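Solute binding protein MsmE (Bacillus subtilis subsp. subtilis str. 168, PDB 4R6H) binds melibiose, raffinose and stachyose as the solute-binding component of the MelEDC-MsmX ABC transporter that imports these sugars. Local coordinates at residues 327-330 / 334-337. Residues are numbered along the deposited sequence; the frame is centred on the assembly and turned at random.
Sequences IAFM and ANAK
N335 reaches back from the first turn of helix 333-343 to F329, near the end of helix 320-331, and its amide nitrogen does two jobs there. ND2 donates a hydrogen bond to the backbone O of F329, 2.9 Å away and nearly straight at 173°. The acceptor lies in the plane of the amide, while the donor approaches from above the carbonyl plane. The same ND2 sits over the centre of the F329 ring, 3.4 Å above its plane, with CZ of F329 at 3.5 Å from N335 ND2. The amide lies rather flat over the ring, tilted 32° against it, and the two side chains cross at about a right angle. F329 is brought there by a CG anti to its own backbone N (chi1 174°), which swings the ring to the side of its carbonyl, where the amide binds.

M330 adds backbone rather than side chain: its O lies 3.8 Å from N335 CB and 3.5 Å from A336 CB. The N of A336 is also close to that oxygen, but the angle is too poor for a hydrogen bond. CB of M330 points away from segment 334-337, and its side chain packs on F50 and L53 of helix 44-60, as well as on Y136 and L311. Helix 44-60 also backs the first shell, with F57 meeting the F329 ring edge-to-face and L53 touching N335.

The contact thus bridges the tight bend between two consecutive helices of the solute-binding protein fold, in the lobe that holds strands 33-38 and 64-69. Near a helix C-terminus, carbonyls begin to run out of in-helix amide partners; the N335 N-H gives the F329 carbonyl one from the next helix. The ring face probably favours the partly positive NH2 group, and both contacts probably hold the amide in place together.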
ATOM      1  N   ILE A 327      11.958 -10.473 -16.752  1.00 17.91           N
ATOM      2  CA  ILE A 327      10.717  -9.706 -16.657  1.00 17.29           C
ATOM      3  C   ILE A 327       9.675 -10.292 -17.638  1.00 17.02           C
ATOM      4  O   ILE A 327       8.504 -10.504 -17.276  1.00 18.79           O
ATOM      5  CB  ILE A 327      10.970  -8.215 -16.919  1.00 18.75           C
ATOM      6  CG1 ILE A 327      11.739  -7.585 -15.751  1.00 16.92           C
ATOM      7  CG2 ILE A 327       9.649  -7.502 -17.146  1.00 18.83           C
ATOM      8  CD1 ILE A 327      12.200  -6.164 -16.002  1.00 20.09           C
ATOM      9  N   ALA A 328      10.090 -10.522 -18.892  1.00 19.09           N
ATOM     10  CA  ALA A 328       9.163 -11.080 -19.885  1.00 19.35           C
ATOM     11  C   ALA A 328       8.608 -12.433 -19.450  1.00 18.28           C
ATOM     12  O   ALA A 328       7.433 -12.731 -19.678  1.00 20.07           O
ATOM     13  CB  ALA A 328       9.816 -11.172 -21.258  1.00 21.16           C
ATOM     14  N   PHE A 329       9.454 -13.250 -18.827  1.00 18.95           N
ATOM     15  CA  PHE A 329       9.054 -14.530 -18.310  1.00 18.59           C
ATOM     16  C   PHE A 329       7.991 -14.322 -17.214  1.00 18.53           C
ATOM     17  O   PHE A 329       6.979 -15.013 -17.188  1.00 19.44           O
ATOM     18  CB  PHE A 329      10.279 -15.294 -17.779  1.00 20.28           C
ATOM     19  CG  PHE A 329       9.948 -16.570 -17.092  1.00 19.44           C
ATOM     20  CD1 PHE A 329       9.707 -16.574 -15.738  1.00 19.79           C
ATOM     21  CD2 PHE A 329       9.933 -17.786 -17.774  1.00 22.70           C
ATOM     22  CE1 PHE A 329       9.371 -17.745 -15.064  1.00 23.76           C
ATOM     23  CE2 PHE A 329       9.625 -18.962 -17.112  1.00 24.13           C
ATOM     24  CZ  PHE A 329       9.365 -18.941 -15.745  1.00 24.77           C
ATOM     25  N   MET A 330       8.269 -13.444 -16.263  1.00 17.07           N
ATOM     26  CA  MET A 330       7.324 -13.173 -15.171  1.00 17.94           C
ATOM     27  C   MET A 330       5.963 -12.644 -15.666  1.00 19.68           C
ATOM     28  O   MET A 330       4.918 -12.914 -15.039  1.00 17.88           O
ATOM     29  CB  MET A 330       7.948 -12.185 -14.184  1.00 16.81           C
ATOM     30  CG  MET A 330       9.068 -12.788 -13.354  1.00 18.74           C
ATOM     31  SD  MET A 330       8.644 -14.132 -12.254  1.00 19.58           S
ATOM     32  CE  MET A 330       7.641 -13.291 -11.020  1.00 21.42           C
ATOM     33  N   ALA A 334       0.341 -17.172 -17.188  1.00 21.47           N
ATOM     34  CA  ALA A 334       0.293 -18.187 -16.157  1.00 20.80           C
ATOM     35  C   ALA A 334       1.210 -17.845 -15.018  1.00 21.14           C
ATOM     36  O   ALA A 334       0.859 -18.043 -13.851  1.00 23.51           O
ATOM     37  CB  ALA A 334       0.646 -19.569 -16.686  1.00 23.97           C
ATOM     38  N   ASN A 335       2.408 -17.328 -15.347  1.00 20.61           N
ATOM     39  CA  ASN A 335       3.344 -16.922 -14.301  1.00 19.61           C
ATOM     40  C   ASN A 335       2.870 -15.694 -13.511  1.00 17.69           C
ATOM     41  O   ASN A 335       2.985 -15.644 -12.275  1.00 19.51           O
ATOM     42  CB  ASN A 335       4.723 -16.667 -14.888  1.00 18.81           C
ATOM     43  CG  ASN A 335       5.328 -17.922 -15.514  1.00 20.81           C
ATOM     44  OD1 ASN A 335       5.011 -19.028 -15.100  1.00 21.96           O
ATOM     45  ND2 ASN A 335       6.208 -17.751 -16.478  1.00 20.59           N
ATOM     46  N   ALA A 336       2.338 -14.724 -14.213  1.00 17.55           N
ATOM     47  CA  ALA A 336       1.844 -13.512 -13.550  1.00 16.73           C
ATOM     48  C   ALA A 336       0.678 -13.830 -12.657  1.00 18.84           C
ATOM     49  O   ALA A 336       0.569 -13.275 -11.565  1.00 16.31           O
ATOM     50  CB  ALA A 336       1.468 -12.454 -14.561  1.00 17.37           C
ATOM     51  N   LYS A 337      -0.169 -14.764 -13.075  1.00 16.83           N
ATOM     52  CA  LYS A 337      -1.308 -15.168 -12.240  1.00 16.91           C
ATOM     53  C   LYS A 337      -0.834 -15.850 -10.965  1.00 19.59           C
ATOM     54  O   LYS A 337      -1.275 -15.537  -9.842  1.00 18.59           O
ATOM     55  CB  LYS A 337      -2.252 -16.084 -13.044  1.00 17.65           C
ATOM     56  CG  LYS A 337      -3.499 -16.551 -12.304  1.00 19.51           C
ATOM     57  CD  LYS A 337      -4.348 -17.392 -13.246  1.00 21.57           C
ATOM     58  CE  LYS A 337      -5.676 -17.800 -12.642  1.00 24.31           C
ATOM     59  NZ  LYS A 337      -5.542 -18.809 -11.568  1.00 25.70           N
TER